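Local coordinates for protein serine repeat antigen 5 (Plasmodium falciparum, PDB 6X42) that has the papain-like fold of a cysteine protease and is probably a pseudoenzyme, made by the malaria parasite as a zymogen-like precursor, at residues Lys59-Glu63 with Lys75-Leu79; Leu103-Glu107 with Lys144-Asn148. All coordinates share one frame; numbering follows the deposited sequence.

Contact 1 lies within the helical half of a papain-like fold; contact 2 joins that half to the sheet. They meet where Leu62 CD1 of helix 53-68 packs on Ile106 CD1 of helix 99-109, 3.7 Å away. Contact 1 lies deeper, about 10 Å from the centre of the chain to its own centre, and is polar despite its burial: a lysine and a glutamate of the central helix satisfy the backbone of an extended turn. Contact 2, about 17 Å out, divides its chemistry by depth. Aliphatic side chains meet on its inner side, while a histidine-carboxylate bond closes its surface. An isoleucine forms the centre of each.

Contact 1 of 2, residues Lys59-Glu63 with Lys75-Leu79; sequences KYHLE and KISAL
In the helical domain of the papain-like fold, Lys59 and Glu63, one turn apart on the central helix 53-68, together grip the backbone of Ile76 just ahead of helix 78-83. In papain relatives the start of this central helix carries the nucleophile. Glu63 OE2 takes the amide of Ile76 on its anti side, 23° out of the carboxylate plane, N to OE2 2.8 Å with a fairly straight N-H...O angle of 166°. On its syn lone pair the same oxygen receives Lys59 NZ, 2.8 Å away, in a salt bridge. Lys59 is long enough to go further: with CG between its own N and carbonyl carbon (chi1 87°) and a bend at chi4, the chain runs past Ala78 CB and turns NZ onto a lone pair of Ile76 O, in the carbonyl plane. A second carboxylate, Glu45, also binds this ammonium, so two carboxylates probably offset the buried charge, although Glu45 also serves Lys75 NZ. Lys75 crosses Glu63 at about a right angle, its CD 3.6 Å from OE1, while its NZ goes on to Gln43 O. A branched aliphatic residue suits position 76 because its CB points at the helix, near Lys59 CB, while its backbone takes the polar bonds. Ser77 OG caps the next helix through Tyr80 N. On the apolar side, Ile76 CD1 rests against Leu62 CB at 3.9 Å.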
ATOM      1  N   LYS A  59      -6.456  -0.171   0.038  1.00 13.17           N
ATOM      2  CA  LYS A  59      -7.265  -0.587   1.177  1.00 13.44           C
ATOM      3  C   LYS A  59      -6.388  -1.000   2.353  1.00 13.89           C
ATOM      4  O   LYS A  59      -6.748  -0.766   3.517  1.00 14.57           O
ATOM      5  CB  LYS A  59      -8.266  -1.684   0.790  1.00 14.11           C
ATOM      6  CG  LYS A  59      -7.734  -3.101   0.872  1.00 14.59           C
ATOM      7  CD  LYS A  59      -8.730  -4.136   0.315  1.00 14.69           C
ATOM      8  CE  LYS A  59      -8.280  -5.547   0.573  1.00 15.40           C
ATOM      9  NZ  LYS A  59      -8.615  -5.987   1.953  1.00 15.34           N
ATOM     10  N   TYR A  60      -5.234  -1.619   2.075  1.00 13.27           N
ATOM     11  CA  TYR A  60      -4.333  -1.991   3.161  1.00 13.36           C
ATOM     12  C   TYR A  60      -3.823  -0.755   3.897  1.00 13.38           C
ATOM     13  O   TYR A  60      -3.690  -0.763   5.117  1.00 13.76           O
ATOM     14  CB  TYR A  60      -3.173  -2.822   2.641  1.00 13.69           C
ATOM     15  CG  TYR A  60      -2.160  -3.188   3.697  1.00 13.39           C
ATOM     16  CD1 TYR A  60      -2.367  -4.264   4.569  1.00 14.46           C
ATOM     17  CD2 TYR A  60      -1.010  -2.429   3.864  1.00 14.31           C
ATOM     18  CE1 TYR A  60      -1.420  -4.608   5.524  1.00 16.13           C
ATOM     19  CE2 TYR A  60      -0.066  -2.758   4.807  1.00 14.67           C
ATOM     20  CZ  TYR A  60      -0.266  -3.841   5.642  1.00 15.32           C
ATOM     21  OH  TYR A  60       0.723  -4.146   6.556  1.00 18.10           O
ATOM     22  N   HIS A  61      -3.544   0.321   3.163  1.00 13.00           N
ATOM     23  CA  HIS A  61      -3.140   1.577   3.790  1.00 13.05           C
ATOM     24  C   HIS A  61      -4.221   2.086   4.746  1.00 13.73           C
ATOM     25  O   HIS A  61      -3.905   2.515   5.857  1.00 14.80           O
ATOM     26  CB  HIS A  61      -2.774   2.571   2.684  1.00 13.62           C
ATOM     27  CG  HIS A  61      -2.240   3.891   3.160  1.00 13.51           C
ATOM     28  ND1 HIS A  61      -1.160   4.022   4.002  1.00 13.94           N
ATOM     29  CD2 HIS A  61      -2.615   5.153   2.846  1.00 14.11           C
ATOM     30  CE1 HIS A  61      -0.924   5.310   4.212  1.00 14.30           C
ATOM     31  NE2 HIS A  61      -1.774   6.019   3.498  1.00 14.45           N
ATOM     32  N   LEU A  62      -5.498   2.007   4.356  1.00 14.20           N
ATOM     33  CA  LEU A  62      -6.571   2.347   5.287  1.00 15.34           C
ATOM     34  C   LEU A  62      -6.656   1.355   6.444  1.00 15.27           C
ATOM     35  O   LEU A  62      -6.943   1.756   7.582  1.00 16.75           O
ATOM     36  CB  LEU A  62      -7.914   2.433   4.565  1.00 16.15           C
ATOM     37  CG  LEU A  62      -8.171   3.614   3.656  1.00 19.97           C
ATOM     38  CD1 LEU A  62      -9.613   3.557   3.149  1.00 21.41           C
ATOM     39  CD2 LEU A  62      -7.925   4.928   4.406  1.00 21.29           C
ATOM     40  N   GLU A  63      -6.434   0.061   6.179  1.00 15.01           N
ATOM     41  CA  GLU A  63      -6.440  -0.937   7.259  1.00 15.22           C
ATOM     42  C   GLU A  63      -5.343  -0.650   8.295  1.00 16.23           C
ATOM     43  O   GLU A  63      -5.576  -0.778   9.504  1.00 16.99           O
ATOM     44  CB  GLU A  63      -6.309  -2.360   6.699  1.00 15.78           C
ATOM     45  CG  GLU A  63      -7.548  -2.784   5.895  1.00 15.68           C
ATOM     46  CD  GLU A  63      -7.304  -3.922   4.903  1.00 16.05           C
ATOM     47  OE1 GLU A  63      -6.148  -4.414   4.810  1.00 16.27           O
ATOM     48  OE2 GLU A  63      -8.279  -4.329   4.214  1.00 16.46           O
ATOM     49  N   LYS A  75     -10.633  -6.666   7.511  1.00 19.41           N
ATOM     50  CA  LYS A  75     -10.323  -6.409   6.113  1.00 18.36           C
ATOM     51  C   LYS A  75     -11.458  -5.697   5.396  1.00 17.29           C
ATOM     52  O   LYS A  75     -12.634  -6.041   5.556  1.00 18.55           O
ATOM     53  CB  LYS A  75     -10.027  -7.714   5.381  1.00 19.55           C
ATOM     54  CG  LYS A  75      -8.795  -8.413   5.879  1.00 19.62           C
ATOM     55  CD  LYS A  75      -7.569  -7.539   5.777  1.00 20.48           C
ATOM     56  CE  LYS A  75      -6.290  -8.334   5.927  1.00 20.99           C
ATOM     57  NZ  LYS A  75      -6.181  -9.409   4.923  1.00 20.57           N
ATOM     58  N   ILE A  76     -11.078  -4.743   4.532  1.00 16.83           N
ATOM     59  CA  ILE A  76     -11.995  -4.075   3.608  1.00 16.51           C
ATOM     60  C   ILE A  76     -12.282  -4.980   2.412  1.00 16.02           C
ATOM     61  O   ILE A  76     -11.399  -5.690   1.937  1.00 16.21           O
ATOM     62  CB  ILE A  76     -11.361  -2.747   3.151  1.00 16.25           C
ATOM     63  CG1 ILE A  76     -11.244  -1.778   4.334  1.00 18.13           C
ATOM     64  CG2 ILE A  76     -12.133  -2.119   1.992  1.00 17.89           C
ATOM     65  CD1 ILE A  76     -10.301  -0.586   4.121  1.00 18.14           C
ATOM     66  N   SER A  77     -13.517  -4.936   1.893  1.00 16.11           N
ATOM     67  CA  SER A  77     -13.861  -5.696   0.694  1.00 16.05           C
ATOM     68  C   SER A  77     -13.242  -5.041  -0.535  1.00 15.26           C
ATOM     69  O   SER A  77     -13.746  -4.034  -1.037  1.00 15.36           O
ATOM     70  CB  SER A  77     -15.382  -5.743   0.562  1.00 17.09           C
ATOM     71  OG  SER A  77     -15.773  -6.264  -0.698  1.00 16.42           O
ATOM     72  N   ALA A  78     -12.181  -5.640  -1.076  1.00 14.14           N
ATOM     73  CA  ALA A  78     -11.636  -5.157  -2.338  1.00 14.04           C
ATOM     74  C   ALA A  78     -12.663  -5.283  -3.455  1.00 13.32           C
ATOM     75  O   ALA A  78     -12.695  -4.466  -4.380  1.00 14.11           O
ATOM     76  CB  ALA A  78     -10.391  -5.951  -2.723  1.00 14.62           C
ATOM     77  N   LEU A  79     -13.482  -6.337  -3.412  1.00 14.19           N
ATOM     78  CA  LEU A  79     -14.436  -6.579  -4.496  1.00 14.16           C
ATOM     79  C   LEU A  79     -15.497  -5.485  -4.569  1.00 13.89           C
ATOM     80  O   LEU A  79     -15.918  -5.091  -5.663  1.00 14.70           O
ATOM     81  CB  LEU A  79     -15.067  -7.957  -4.324  1.00 14.74           C
ATOM     82  CG  LEU A  79     -15.821  -8.504  -5.540  1.00 14.74           C
ATOM     83  CD1 LEU A  79     -14.868  -8.724  -6.710  1.00 15.67           C
ATOM     84  CD2 LEU A  79     -16.553  -9.803  -5.180  1.00 15.34           C
TER

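Contact 2 of 2, residues Leu103-Glu107 with Lys144-Asn148; sequences LQIIE and KILHN
Ile145 projects from its short strand onto one face of helix 99-109, and its CD1 methyl is the point on which the inner half of this contact closes. Leu103 CD2 comes within 3.5 Å of Ile145 CD1, and Ile106 CG2 flanks the same atom at 4.1 Å. Leu103 and Ile106 lie three residues apart on the helix, so both face the strand, and Trp140 adds an aromatic wall to Ile145 and Ile106. Leucine and isoleucine suit this buried side, where methyls meet methyls; Glu107 OE2 comes within 3.4 Å of Ile145 CD1 where the apolar part ends. Toward solvent the packing gives way to one polar pair. Glu107 CG lies beside its backbone N (chi1 -56°), 3.8 Å from Ile145 CD1, and the bend at chi2 (-95°) carries the carboxylate toward the exposed His147. OE2 sits in the ring plane at the edge and accepts a short bond from His147 NE2, 2.6 Å long; the oxygen is met on its syn side, 25° out of the carboxylate plane. Since His147 ND1 also bonds to Gly157 O, the ring is probably doubly protonated, and the carboxylate would favour that charge. Strand 144-145 runs antiparallel to strand 273-280, whose Phe277 touches Leu103; a helix whose apolar side chains pack on side chains of two paired strands is consistent with the interface between the helical and beta-rich domains of papain-like proteins.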
ATOM      1  N   LEU A 103      -9.928   6.763  -3.717  1.00 17.53           N
ATOM      2  CA  LEU A 103     -10.549   7.743  -2.838  1.00 17.74           C
ATOM      3  C   LEU A 103     -11.861   8.274  -3.413  1.00 19.20           C
ATOM      4  O   LEU A 103     -12.805   8.550  -2.668  1.00 21.37           O
ATOM      5  CB  LEU A 103      -9.593   8.897  -2.579  1.00 19.52           C
ATOM      6  CG  LEU A 103      -8.392   8.572  -1.706  1.00 19.83           C
ATOM      7  CD1 LEU A 103      -7.565   9.833  -1.561  1.00 22.50           C
ATOM      8  CD2 LEU A 103      -8.778   8.062  -0.339  1.00 20.25           C
ATOM      9  N   GLN A 104     -11.933   8.454  -4.730  1.00 20.07           N
ATOM     10  CA  GLN A 104     -13.166   8.949  -5.334  1.00 23.62           C
ATOM     11  C   GLN A 104     -14.320   7.990  -5.101  1.00 23.23           C
ATOM     12  O   GLN A 104     -15.460   8.420  -4.894  1.00 24.13           O
ATOM     13  CB  GLN A 104     -12.952   9.147  -6.828  1.00 29.52           C
ATOM     14  CG  GLN A 104     -14.041   9.989  -7.462  1.00 37.45           C
ATOM     15  CD  GLN A 104     -14.032  11.437  -6.943  1.00 44.48           C
ATOM     16  OE1 GLN A 104     -12.974  12.064  -6.836  1.00 46.98           O
ATOM     17  NE2 GLN A 104     -15.202  11.955  -6.604  1.00 47.99           N
ATOM     18  N   ILE A 105     -14.052   6.687  -5.143  1.00 21.82           N
ATOM     19  CA  ILE A 105     -15.096   5.702  -4.898  1.00 22.42           C
ATOM     20  C   ILE A 105     -15.601   5.802  -3.467  1.00 21.49           C
ATOM     21  O   ILE A 105     -16.818   5.769  -3.223  1.00 23.55           O
ATOM     22  CB  ILE A 105     -14.560   4.297  -5.235  1.00 22.14           C
ATOM     23  CG1 ILE A 105     -14.366   4.187  -6.747  1.00 23.31           C
ATOM     24  CG2 ILE A 105     -15.489   3.213  -4.694  1.00 22.83           C
ATOM     25  CD1 ILE A 105     -13.413   3.126  -7.146  1.00 23.86           C
ATOM     26  N   ILE A 106     -14.687   5.953  -2.505  1.00 23.34           N
ATOM     27  CA  ILE A 106     -15.100   6.208  -1.123  1.00 26.19           C
ATOM     28  C   ILE A 106     -15.959   7.462  -1.028  1.00 30.37           C
ATOM     29  O   ILE A 106     -16.970   7.484  -0.324  1.00 33.01           O
ATOM     30  CB  ILE A 106     -13.879   6.327  -0.194  1.00 28.98           C
ATOM     31  CG1 ILE A 106     -13.180   4.995  -0.090  1.00 29.23           C
ATOM     32  CG2 ILE A 106     -14.317   6.831   1.193  1.00 30.29           C
ATOM     33  CD1 ILE A 106     -11.937   5.076   0.755  1.00 28.44           C
ATOM     34  N   GLU A 107     -15.529   8.551  -1.670  1.00 30.89           N
ATOM     35  CA  GLU A 107     -16.318   9.783  -1.597  1.00 35.06           C
ATOM     36  C   GLU A 107     -17.711   9.572  -2.169  1.00 36.85           C
ATOM     37  O   GLU A 107     -18.700  10.091  -1.635  1.00 39.32           O
ATOM     38  CB  GLU A 107     -15.619  10.896  -2.377  1.00 38.26           C
ATOM     39  CG  GLU A 107     -14.184  11.183  -1.943  1.00 41.72           C
ATOM     40  CD  GLU A 107     -14.066  12.316  -0.945  1.00 43.35           C
ATOM     41  OE1 GLU A 107     -15.101  12.748  -0.411  1.00 44.38           O
ATOM     42  OE2 GLU A 107     -12.935  12.783  -0.712  1.00 42.78           O
ATOM     43  N   LYS A 144     -13.462  10.465   7.309  1.00 36.22           N
ATOM     44  CA  LYS A 144     -13.528  11.610   6.417  1.00 34.54           C
ATOM     45  C   LYS A 144     -12.194  11.741   5.701  1.00 32.05           C
ATOM     46  O   LYS A 144     -11.138  11.695   6.336  1.00 32.81           O
ATOM     47  CB  LYS A 144     -13.799  12.892   7.207  1.00 36.10           C
ATOM     48  CG  LYS A 144     -13.974  14.127   6.340  1.00 38.62           C
ATOM     49  N   ILE A 145     -12.242  11.889   4.385  1.00 29.24           N
ATOM     50  CA  ILE A 145     -11.056  12.249   3.620  1.00 27.06           C
ATOM     51  C   ILE A 145     -10.881  13.754   3.763  1.00 25.50           C
ATOM     52  O   ILE A 145     -11.829  14.521   3.556  1.00 27.92           O
ATOM     53  CB  ILE A 145     -11.224  11.848   2.147  1.00 27.59           C
ATOM     54  CG1 ILE A 145     -11.219  10.331   1.995  1.00 30.30           C
ATOM     55  CG2 ILE A 145     -10.091  12.475   1.278  1.00 28.80           C
ATOM     56  CD1 ILE A 145     -11.646   9.885   0.596  1.00 32.82           C
ATOM     57  N   LEU A 146      -9.669  14.175   4.105  1.00 22.83           N
ATOM     58  CA  LEU A 146      -9.393  15.581   4.354  1.00 22.00           C
ATOM     59  C   LEU A 146      -9.123  16.327   3.055  1.00 21.49           C
ATOM     60  O   LEU A 146      -8.329  15.880   2.218  1.00 21.65           O
ATOM     61  CB  LEU A 146      -8.202  15.716   5.298  1.00 23.27           C
ATOM     62  CG  LEU A 146      -8.506  15.233   6.716  1.00 26.45           C
ATOM     63  CD1 LEU A 146      -7.226  15.155   7.502  1.00 27.20           C
ATOM     64  CD2 LEU A 146      -9.503  16.153   7.398  1.00 29.61           C
ATOM     65  N   HIS A 147      -9.779  17.484   2.902  1.00 21.83           N
ATOM     66  CA  HIS A 147      -9.534  18.396   1.785  1.00 24.18           C
ATOM     67  C   HIS A 147      -9.236  19.789   2.306  1.00 27.05           C
ATOM     68  O   HIS A 147      -9.589  20.792   1.681  1.00 29.45           O
ATOM     69  CB  HIS A 147     -10.706  18.418   0.815  1.00 25.16           C
ATOM     70  CG  HIS A 147     -11.004  17.078   0.243  1.00 24.68           C
ATOM     71  ND1 HIS A 147     -10.168  16.456  -0.658  1.00 21.91           N
ATOM     72  CD2 HIS A 147     -12.018  16.219   0.477  1.00 26.31           C
ATOM     73  CE1 HIS A 147     -10.675  15.279  -0.979  1.00 22.96           C
ATOM     74  NE2 HIS A 147     -11.804  15.118  -0.313  1.00 25.57           N
ATOM     75  N   ASN A 148      -8.604  19.850   3.467  1.00 28.47           N
ATOM     76  CA  ASN A 148      -8.321  21.122   4.103  1.00 30.75           C
ATOM     77  C   ASN A 148      -7.275  21.865   3.300  1.00 29.57           C
ATOM     78  O   ASN A 148      -6.338  21.266   2.763  1.00 30.05           O
ATOM     79  CB  ASN A 148      -7.816  20.885   5.520  1.00 35.43           C
ATOM     80  CG  ASN A 148      -8.876  20.287   6.412  1.00 40.93           C
ATOM     81  OD1 ASN A 148     -10.059  20.617   6.299  1.00 42.86           O
ATOM     82  ND2 ASN A 148      -8.463  19.399   7.305  1.00 43.80           N
TER